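Local coordinates for protein alcohol dehydrogenase, zinc-containing (Streptococcus pneumoniae serotype 2, PDB 5YLN) that probably oxidises alcohols to aldehydes or ketones with NAD+ as a zinc-containing alcohol dehydrogenase, at residues M5-Y10 against V19-P24; Q124-R129 against N351-A356; F324-I329 against V347-D352. All coordinates share one frame; numbering follows the deposited sequence.

Interaction 1: residues M5-Y10 against V19-P24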
loop_
_atom_site.group_PDB
_atom_site.type_symbol
_atom_site.label_atom_id
_atom_site.label_comp_id
_atom_site.label_asym_id
_atom_site.label_seq_id
_atom_site.Cartn_x
_atom_site.Cartn_y
_atom_site.Cartn_z
ATOM N N MET A 5 -23.352 -23.800 30.959
ATOM C CA MET A 5 -22.131 -24.363 30.403
ATOM C C MET A 5 -20.925 -23.697 31.056
ATOM O O MET A 5 -21.044 -22.664 31.718
ATOM C CB MET A 5 -22.065 -24.177 28.876
ATOM C CG MET A 5 -21.866 -22.741 28.443
ATOM S SD MET A 5 -21.744 -22.529 26.627
ATOM C CE MET A 5 -21.272 -20.802 26.621
ATOM N N LYS A 6 -19.760 -24.308 30.864
ATOM C CA LYS A 6 -18.491 -23.703 31.255
ATOM C C LYS A 6 -17.967 -22.839 30.122
ATOM O O LYS A 6 -18.158 -23.158 28.940
ATOM C CB LYS A 6 -17.429 -24.754 31.591
ATOM C CG LYS A 6 -17.778 -25.752 32.716
ATOM C CD LYS A 6 -18.184 -25.076 33.983
ATOM C CE LYS A 6 -16.992 -24.656 34.822
ATOM N NZ LYS A 6 -17.401 -24.406 36.227
ATOM N N ALA A 7 -17.262 -21.770 30.496
ATOM C CA ALA A 7 -16.720 -20.784 29.567
ATOM C C ALA A 7 -15.571 -20.016 30.222
ATOM O O ALA A 7 -15.521 -19.877 31.445
ATOM C CB ALA A 7 -17.810 -19.818 29.112
ATOM N N TYR A 8 -14.646 -19.524 29.392
ATOM C CA TYR A 8 -13.537 -18.675 29.832
ATOM C C TYR A 8 -13.862 -17.225 29.483
ATOM O O TYR A 8 -13.857 -16.840 28.307
ATOM C CB TYR A 8 -12.213 -19.106 29.200
ATOM C CG TYR A 8 -11.001 -18.671 30.006
ATOM C CD1 TYR A 8 -10.903 -18.981 31.363
ATOM C CD2 TYR A 8 -9.959 -17.949 29.418
ATOM C CE1 TYR A 8 -9.796 -18.577 32.121
ATOM C CE2 TYR A 8 -8.840 -17.550 30.154
ATOM C CZ TYR A 8 -8.764 -17.863 31.504
ATOM O OH TYR A 8 -7.665 -17.465 32.234
ATOM N N THR A 9 -14.118 -16.420 30.509
ATOM C CA THR A 9 -14.635 -15.067 30.363
ATOM C C THR A 9 -13.567 -14.044 30.728
ATOM O O THR A 9 -12.834 -14.221 31.703
ATOM C CB THR A 9 -15.858 -14.847 31.269
ATOM O OG1 THR A 9 -15.464 -15.030 32.636
ATOM C CG2 THR A 9 -16.998 -15.813 30.934
ATOM N N TYR A 10 -13.500 -12.970 29.948
ATOM C CA TYR A 10 -12.779 -11.771 30.345
ATOM C C TYR A 10 -13.553 -11.043 31.444
ATOM O O TYR A 10 -14.775 -10.885 31.355
ATOM C CB TYR A 10 -12.590 -10.859 29.132
ATOM C CG TYR A 10 -11.929 -9.533 29.445
ATOM C CD1 TYR A 10 -10.664 -9.486 30.016
ATOM C CD2 TYR A 10 -12.551 -8.332 29.138
ATOM C CE1 TYR A 10 -10.041 -8.283 30.293
ATOM C CE2 TYR A 10 -11.935 -7.113 29.415
ATOM C CZ TYR A 10 -10.682 -7.097 30.002
ATOM O OH TYR A 10 -10.042 -5.898 30.297
ATOM N N VAL A 19 -15.783 -20.068 34.310
ATOM C CA VAL A 19 -16.998 -19.892 35.106
ATOM C C VAL A 19 -18.190 -20.547 34.408
ATOM O O VAL A 19 -18.125 -20.926 33.237
ATOM C CB VAL A 19 -17.295 -18.399 35.368
ATOM C CG1 VAL A 19 -16.196 -17.778 36.210
ATOM C CG2 VAL A 19 -17.435 -17.655 34.038
ATOM N N ASP A 20 -19.294 -20.668 35.151
ATOM C CA ASP A 20 -20.576 -21.085 34.587
ATOM C C ASP A 20 -21.317 -19.892 33.994
ATOM O O ASP A 20 -21.489 -18.867 34.662
ATOM C CB ASP A 20 -21.482 -21.717 35.644
ATOM C CG ASP A 20 -20.824 -22.848 36.377
ATOM O OD1 ASP A 20 -20.447 -23.841 35.717
ATOM O OD2 ASP A 20 -20.683 -22.733 37.618
ATOM N N VAL A 21 -21.801 -20.054 32.754
ATOM C CA VAL A 21 -22.658 -19.086 32.084
ATOM C C VAL A 21 -23.846 -19.826 31.473
ATOM O O VAL A 21 -23.881 -21.057 31.422
ATOM C CB VAL A 21 -21.898 -18.287 30.998
ATOM C CG1 VAL A 21 -20.757 -17.494 31.638
ATOM C CG2 VAL A 21 -21.361 -19.228 29.938
ATOM N N ASP A 22 -24.828 -19.051 31.005
ATOM C CA ASP A 22 -25.941 -19.608 30.242
ATOM C C ASP A 22 -25.451 -20.252 28.952
ATOM O O ASP A 22 -24.537 -19.753 28.296
ATOM C CB ASP A 22 -26.963 -18.520 29.873
ATOM C CG ASP A 22 -27.377 -17.675 31.053
ATOM O OD1 ASP A 22 -26.595 -16.767 31.412
ATOM O OD2 ASP A 22 -28.477 -17.907 31.609
ATOM N N LYS A 23 -26.076 -21.355 28.590
ATOM C CA LYS A 23 -25.860 -21.946 27.270
ATOM C C LYS A 23 -26.517 -21.037 26.231
ATOM O O LYS A 23 -27.622 -20.543 26.470
ATOM C CB LYS A 23 -26.451 -23.370 27.255
ATOM C CG LYS A 23 -26.384 -24.067 25.900
ATOM C CD LYS A 23 -26.861 -25.513 25.934
ATOM C CE LYS A 23 -26.848 -26.096 24.507
ATOM N NZ LYS A 23 -27.039 -27.577 24.450
ATOM N N PRO A 24 -25.861 -20.729 25.107
ATOM C CA PRO A 24 -26.488 -19.828 24.133
ATOM C C PRO A 24 -27.670 -20.504 23.452
ATOM O O PRO A 24 -27.792 -21.732 23.415
ATOM C CB PRO A 24 -25.364 -19.512 23.142
ATOM C CG PRO A 24 -24.459 -20.669 23.215
ATOM C CD PRO A 24 -24.541 -21.183 24.638
#

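Interaction 2: residues Q124-R129 against N351-A356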
loop_
_atom_site.group_PDB
_atom_site.type_symbol
_atom_site.label_atom_id
_atom_site.label_comp_id
_atom_site.label_asym_id
_atom_site.label_seq_id
_atom_site.Cartn_x
_atom_site.Cartn_y
_atom_site.Cartn_z
ATOM N N GLN A 124 -14.085 -20.201 23.450
ATOM C CA GLN A 124 -13.519 -20.906 24.605
ATOM C C GLN A 124 -14.626 -21.203 25.615
ATOM O O GLN A 124 -14.702 -20.621 26.706
ATOM C CB GLN A 124 -12.388 -20.101 25.228
ATOM C CG GLN A 124 -11.148 -20.198 24.372
ATOM C CD GLN A 124 -10.153 -19.092 24.605
ATOM O OE1 GLN A 124 -10.218 -18.408 25.604
ATOM N NE2 GLN A 124 -9.223 -18.913 23.672
ATOM N N ALA A 125 -15.496 -22.128 25.199
ATOM C CA ALA A 125 -16.690 -22.536 25.923
ATOM C C ALA A 125 -17.187 -23.833 25.304
ATOM O O ALA A 125 -16.672 -24.287 24.277
ATOM C CB ALA A 125 -17.779 -21.465 25.859
ATOM N N GLU A 126 -18.241 -24.393 25.911
ATOM C CA GLU A 126 -18.788 -25.658 25.427
ATOM C C GLU A 126 -19.611 -25.477 24.156
ATOM O O GLU A 126 -19.541 -26.311 23.244
ATOM C CB GLU A 126 -19.663 -26.313 26.490
ATOM C CG GLU A 126 -18.928 -26.858 27.697
ATOM C CD GLU A 126 -19.897 -27.452 28.731
ATOM O OE1 GLU A 126 -20.580 -28.439 28.391
ATOM O OE2 GLU A 126 -19.993 -26.911 29.858
ATOM N N TYR A 127 -20.438 -24.432 24.109
ATOM C CA TYR A 127 -21.320 -24.165 22.985
ATOM C C TYR A 127 -21.131 -22.725 22.543
ATOM O O TYR A 127 -20.738 -21.857 23.330
ATOM C CB TYR A 127 -22.804 -24.421 23.327
ATOM C CG TYR A 127 -23.106 -25.843 23.767
ATOM C CD1 TYR A 127 -23.020 -26.221 25.114
ATOM C CD2 TYR A 127 -23.473 -26.808 22.843
ATOM C CE1 TYR A 127 -23.298 -27.531 25.506
ATOM C CE2 TYR A 127 -23.754 -28.124 23.231
ATOM C CZ TYR A 127 -23.661 -28.477 24.549
ATOM O OH TYR A 127 -23.937 -29.784 24.880
ATOM N N LEU A 128 -21.444 -22.478 21.275
ATOM C CA LEU A 128 -21.220 -21.192 20.636
ATOM C C LEU A 128 -22.436 -20.828 19.797
ATOM O O LEU A 128 -22.881 -21.628 18.972
ATOM C CB LEU A 128 -19.961 -21.252 19.763
ATOM C CG LEU A 128 -19.705 -20.090 18.799
ATOM C CD1 LEU A 128 -19.282 -18.850 19.583
ATOM C CD2 LEU A 128 -18.651 -20.487 17.774
ATOM N N ARG A 129 -22.966 -19.625 19.990
ATOM C CA ARG A 129 -23.911 -19.080 19.030
ATOM C C ARG A 129 -23.130 -18.535 17.841
ATOM O O ARG A 129 -22.218 -17.714 18.007
ATOM C CB ARG A 129 -24.777 -17.983 19.646
ATOM C CG ARG A 129 -25.435 -17.138 18.565
ATOM C CD ARG A 129 -26.393 -16.102 19.095
ATOM N NE ARG A 129 -26.970 -15.380 17.962
ATOM C CZ ARG A 129 -26.599 -14.162 17.581
ATOM N NH1 ARG A 129 -25.659 -13.506 18.264
ATOM N NH2 ARG A 129 -27.158 -13.601 16.512
ATOM N N ASN A 351 -12.677 -30.125 24.104
ATOM C CA ASN A 351 -13.857 -30.065 24.969
ATOM C C ASN A 351 -14.066 -31.434 25.618
ATOM O O ASN A 351 -14.675 -32.336 25.035
ATOM C CB ASN A 351 -15.086 -29.629 24.178
ATOM C CG ASN A 351 -16.337 -29.502 25.047
ATOM O OD1 ASN A 351 -16.338 -29.877 26.232
ATOM N ND2 ASN A 351 -17.403 -28.986 24.464
ATOM N N ASP A 352 -13.575 -31.578 26.844
ATOM C CA ASP A 352 -13.732 -32.794 27.626
ATOM C C ASP A 352 -14.968 -32.753 28.513
ATOM O O ASP A 352 -15.145 -33.649 29.338
ATOM C CB ASP A 352 -12.489 -33.032 28.498
ATOM C CG ASP A 352 -12.262 -31.909 29.523
ATOM O OD1 ASP A 352 -12.603 -30.747 29.199
ATOM O OD2 ASP A 352 -11.742 -32.180 30.641
ATOM N N ILE A 353 -15.818 -31.739 28.371
ATOM C CA ILE A 353 -16.935 -31.520 29.284
ATOM C C ILE A 353 -18.261 -31.920 28.655
ATOM O O ILE A 353 -19.073 -32.583 29.297
ATOM C CB ILE A 353 -16.966 -30.046 29.760
ATOM C CG1 ILE A 353 -15.673 -29.687 30.506
ATOM C CG2 ILE A 353 -18.189 -29.794 30.668
ATOM C CD1 ILE A 353 -15.544 -28.217 30.898
ATOM N N SER A 354 -18.485 -31.546 27.399
ATOM C CA SER A 354 -19.802 -31.686 26.800
ATOM C C SER A 354 -20.093 -33.134 26.400
ATOM O O SER A 354 -19.200 -33.883 25.994
ATOM C CB SER A 354 -19.926 -30.782 25.575
ATOM O OG SER A 354 -19.696 -29.412 25.888
ATOM N N GLU A 355 -21.363 -33.517 26.521
ATOM C CA GLU A 355 -21.891 -34.740 25.938
ATOM C C GLU A 355 -22.681 -34.418 24.672
ATOM O O GLU A 355 -23.245 -33.328 24.534
ATOM C CB GLU A 355 -22.790 -35.476 26.928
ATOM C CG GLU A 355 -22.167 -36.724 27.523
ATOM C CD GLU A 355 -22.998 -37.282 28.659
ATOM O OE1 GLU A 355 -23.646 -36.477 29.368
ATOM O OE2 GLU A 355 -23.009 -38.520 28.840
ATOM N N ALA A 356 -22.723 -35.380 23.751
ATOM C CA ALA A 356 -23.427 -35.210 22.472
ATOM C C ALA A 356 -24.912 -34.881 22.642
ATOM O O ALA A 356 -25.581 -35.405 23.538
ATOM C CB ALA A 356 -23.272 -36.456 21.623
#

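Interaction 3: residues F324-I329 against V347-D352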
loop_
_atom_site.group_PDB
_atom_site.type_symbol
_atom_site.label_atom_id
_atom_site.label_comp_id
_atom_site.label_asym_id
_atom_site.label_seq_id
_atom_site.Cartn_x
_atom_site.Cartn_y
_atom_site.Cartn_z
ATOM N N PHE A 324 -4.443 -29.475 25.645
ATOM C CA PHE A 324 -5.095 -29.321 26.939
ATOM C C PHE A 324 -6.575 -29.654 26.819
ATOM O O PHE A 324 -7.174 -29.606 25.736
ATOM C CB PHE A 324 -4.967 -27.895 27.527
ATOM C CG PHE A 324 -3.550 -27.411 27.679
ATOM C CD1 PHE A 324 -2.907 -26.779 26.622
ATOM C CD2 PHE A 324 -2.860 -27.569 28.887
ATOM C CE1 PHE A 324 -1.606 -26.323 26.753
ATOM C CE2 PHE A 324 -1.546 -27.111 29.027
ATOM C CZ PHE A 324 -0.923 -26.487 27.940
ATOM N N LYS A 325 -7.158 -29.964 27.967
ATOM C CA LYS A 325 -8.589 -30.115 28.135
ATOM C C LYS A 325 -9.198 -28.749 28.399
ATOM O O LYS A 325 -8.559 -27.871 28.986
ATOM C CB LYS A 325 -8.899 -31.073 29.299
ATOM C CG LYS A 325 -8.485 -32.535 29.060
ATOM C CD LYS A 325 -8.811 -33.441 30.261
ATOM C CE LYS A 325 -8.311 -34.875 30.005
ATOM N NZ LYS A 325 -8.397 -35.798 31.200
ATOM N N LEU A 326 -10.448 -28.576 27.958
ATOM C CA LEU A 326 -11.153 -27.316 28.193
ATOM C C LEU A 326 -11.192 -26.971 29.681
ATOM O O LEU A 326 -10.968 -25.816 30.064
ATOM C CB LEU A 326 -12.566 -27.383 27.590
ATOM C CG LEU A 326 -13.562 -26.226 27.766
ATOM C CD1 LEU A 326 -12.926 -24.862 27.468
ATOM C CD2 LEU A 326 -14.796 -26.444 26.876
ATOM N N SER A 327 -11.436 -27.962 30.540
ATOM C CA SER A 327 -11.474 -27.697 31.974
ATOM C C SER A 327 -10.118 -27.271 32.510
ATOM O O SER A 327 -10.037 -26.757 33.630
ATOM C CB SER A 327 -11.952 -28.932 32.726
ATOM O OG SER A 327 -11.172 -30.042 32.345
ATOM N N GLU A 328 -9.049 -27.480 31.744
ATOM C CA GLU A 328 -7.728 -27.016 32.132
ATOM C C GLU A 328 -7.297 -25.811 31.295
ATOM O O GLU A 328 -6.104 -25.594 31.081
ATOM C CB GLU A 328 -6.708 -28.151 32.025
ATOM C CG GLU A 328 -7.042 -29.409 32.858
ATOM C CD GLU A 328 -6.838 -29.229 34.379
ATOM O OE1 GLU A 328 -6.464 -28.117 34.814
ATOM O OE2 GLU A 328 -7.048 -30.205 35.145
ATOM N N ILE A 329 -8.263 -25.014 30.824
ATOM C CA ILE A 329 -7.937 -23.880 29.967
ATOM C C ILE A 329 -7.032 -22.871 30.677
ATOM O O ILE A 329 -6.181 -22.248 30.032
ATOM C CB ILE A 329 -9.230 -23.223 29.448
ATOM C CG1 ILE A 329 -8.888 -22.134 28.447
ATOM C CG2 ILE A 329 -10.046 -22.668 30.617
ATOM C CD1 ILE A 329 -9.896 -21.968 27.325
ATOM N N VAL A 347 -1.475 -23.839 20.991
ATOM C CA VAL A 347 -2.011 -24.918 21.807
ATOM C C VAL A 347 -3.348 -25.340 21.224
ATOM O O VAL A 347 -4.037 -24.565 20.555
ATOM C CB VAL A 347 -2.163 -24.523 23.300
ATOM C CG1 VAL A 347 -0.941 -23.764 23.788
ATOM C CG2 VAL A 347 -3.447 -23.727 23.542
ATOM N N ILE A 348 -3.724 -26.588 21.481
ATOM C CA ILE A 348 -5.056 -27.061 21.130
ATOM C C ILE A 348 -5.780 -27.444 22.415
ATOM O O ILE A 348 -5.199 -28.057 23.320
ATOM C CB ILE A 348 -5.016 -28.224 20.110
ATOM C CG1 ILE A 348 -6.395 -28.474 19.521
ATOM C CG2 ILE A 348 -4.568 -29.474 20.742
ATOM C CD1 ILE A 348 -6.581 -27.842 18.183
ATOM N N ILE A 349 -7.041 -27.033 22.510
ATOM C CA ILE A 349 -7.862 -27.232 23.694
ATOM C C ILE A 349 -9.080 -28.045 23.281
ATOM O O ILE A 349 -9.840 -27.615 22.409
ATOM C CB ILE A 349 -8.281 -25.894 24.321
ATOM C CG1 ILE A 349 -7.042 -25.067 24.695
ATOM C CG2 ILE A 349 -9.134 -26.150 25.560
ATOM C CD1 ILE A 349 -7.320 -23.587 24.812
ATOM N N GLU A 350 -9.275 -29.203 23.917
ATOM C CA GLU A 350 -10.318 -30.151 23.543
ATOM C C GLU A 350 -11.435 -30.153 24.578
ATOM O O GLU A 350 -11.167 -30.211 25.780
ATOM C CB GLU A 350 -9.753 -31.565 23.397
ATOM C CG GLU A 350 -10.729 -32.510 22.731
ATOM C CD GLU A 350 -10.170 -33.901 22.565
ATOM O OE1 GLU A 350 -9.042 -34.161 23.039
ATOM O OE2 GLU A 350 -10.867 -34.734 21.955
ATOM N N ASN A 351 -12.677 -30.125 24.104
ATOM C CA ASN A 351 -13.857 -30.065 24.969
ATOM C C ASN A 351 -14.066 -31.434 25.618
ATOM O O ASN A 351 -14.675 -32.336 25.035
ATOM C CB ASN A 351 -15.086 -29.629 24.178
ATOM C CG ASN A 351 -16.337 -29.502 25.047
ATOM O OD1 ASN A 351 -16.338 -29.877 26.232
ATOM N ND2 ASN A 351 -17.403 -28.986 24.464
ATOM N N ASP A 352 -13.575 -31.578 26.844
ATOM C CA ASP A 352 -13.732 -32.794 27.626
ATOM C C ASP A 352 -14.968 -32.753 28.513
ATOM O O ASP A 352 -15.145 -33.649 29.338
ATOM C CB ASP A 352 -12.489 -33.032 28.498
ATOM C CG ASP A 352 -12.262 -31.909 29.523
ATOM O OD1 ASP A 352 -12.603 -30.747 29.199
ATOM O OD2 ASP A 352 -11.742 -32.180 30.641
#

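Interaction 1: residues M5-Y10 against V19-P24
Met-5 and Val-21 face each other as a hydrogen-bonded pair of the antiparallel hairpin formed by strands 4-12 and 15-22. Met-5 N gives its hydrogen to Val-21 O at 2.8 Å, and Val-21 N returns one to Met-5 O; Ala-7 and Val-19 make the same reciprocal pair. From CB of Met-5, a chi1 of 70° lodges CG between the backbone N and the carbonyl carbon, and the chain then runs extended to the methyl. CG passes Val-21 CG2 at 3.9 Å; SD lies 3.7 Å from Pro-24 CD, the two side chains crossing at about a right angle; CE ends against Val-21 CG2, also at 3.7 Å, and beside Asp-22 O. A long unbranched thioether suits this place, since it can slip past a branched valine and still reach the CD methylene of Pro-24. On the same face the short methyl of Ala-7, its CB, meets Val-21 CG2 at 3.7 Å, and Thr-9 CG2 rests on Val-19 CG2 while its OG1 bonds to Ser-17 O of the partner strand. The other face carries Lys-6 and Asp-20, a non-hydrogen-bonded pair whose side chains run alongside each other. Bends at chi2 and chi3 fold the lysine back, bringing NZ to 3.1 Å from Asp-20 OD1, above the carboxylate plane by 50°. The chemistry is thus divided by face: mostly apolar groups line the side turned to Ala-125 and Tyr-127, the Thr-9 hydroxyl being an exception satisfied by Ser-17 O, whereas a salt bridge ties the strands on the more exposed side.

Interaction 2: residues Q124-R129 against N351-A356
Glu-126 and Ser-354 meet through a single hydrogen bond. Ser-354 OG donates at 2.8 Å to Glu-126 OE1, which accepts on its anti lone pair. The contact joins the start of strand 127-129, in the GroES-like domain, to the C-terminal segment after strand 347-350, at the surface and away from the zinc sites. The glutamate lies extended beyond CG, and Ser-354 OG sits alongside this stem, 3.2 Å from Glu-126 CB, as well as at its end. Ile-353 crosses the glutamate at about a right angle and lays its CG2 methyl 3.5 Å from Glu-126 CD. Asn-351 also crosses it nearly perpendicularly, its amide plane turned 76° from that of the carboxylate. With CG anti to the backbone N (chi1 -178°), Asn-351 swings its amide back over the following turn. OD1 accepts from Ile-353 N at 2.9 Å, an Asx turn, and from Ser-354 N at 3.0 Å, the latter donor standing above the carbonyl plane. From the same amide, ND2 gives a hydrogen to Ser-354 OG at 2.7 Å, with the hydroxyl close to the amide plane, and another to Ile-36 O on strand 33-39. Asparagine is apt here because one flat group both accepts and donates. The Tyr-127 ring borders the site, and Lys-23 makes a cation-pi contact with it. Amide, hydroxyl and carboxylate thus form a chain of hydrogen bonds. With Glu-126 OE2 bonded to Lys-6 N, the acid has donors at both oxygens, which would be expected to favour its ionised form.

Interaction 3: residues F324-I329 against V347-D352
Phe-324 and Ile-349 are paired in parallel strands, and the ladder of backbone bonds forms the first shell. Phe-324 N donates to Ile-348 O, Glu-350 N to Phe-324 O at 2.8 Å, and Leu-326 N to Glu-350 O. Beyond it the Asp-352 carboxylate takes over from the backbone. Ser-327 OG donates to Asp-352 OD2 at 2.8 Å on its syn lone pair, and Ser-327 N makes a weak bond to Asp-352 OD1 at 3.3 Å. With CG between its own backbone N and carbonyl carbon (chi1 62°), Asp-352 turns its carboxylate toward the 3-10 segment, where a small serine can offer both its hydroxyl and its amide. The stem of Lys-325 crosses this aspartate at about a right angle, with Lys-325 CD 3.2 Å from Asp-352 OD2; NZ runs on past it. The apolar shell is carried by Ile-349. Its CG2 branch touches Leu-326 CA at 3.5 Å, and the other branch extends to CD1, which meets Ile-329 CD1 at 3.9 Å as the two side chains cross. A beta-branched residue thus serves both the turn and the start of the helix. Val-347 CB lies at the edge of the Phe-324 ring, in its plane, 3.9 Å from CE1. Farther out, helix 329-337 covers Phe-324 and Ile-349 through Ala-332. Strand 347-350 lies between strand 322-325, with which it forms a beta-alpha-beta crossover through that helix, and strand 33-39, its antiparallel neighbour; Val-347 O also bonds to Thr-40 OG1, at the end leading toward the zinc ligand Cys-42.

Interactions 1 and 3 are partly buried strand pairings, antiparallel in the hairpin and parallel in the mixed sheet, whereas interaction 2 is a smaller surface contact between segments far apart in sequence and relies on side-chain polarity. Interactions 2 and 3 share Asn-351 and Asp-352: the asparagine turns toward residues 353-354, the aspartate toward Ser-327. Glu-126 links interaction 2 to interaction 1 through Lys-6 N, and Tyr-8 N bonds to Gln-124 O, setting the hairpin against residues 124-129. Ile-329 of interaction 3 touches both Tyr-8 and Gln-124. Charge pairing belongs to interaction 1, an amide-hydroxyl-carboxylate hydrogen-bond chain to interaction 2, and interactions 1 and 3 both add apolar side-chain packing to their backbone ladders.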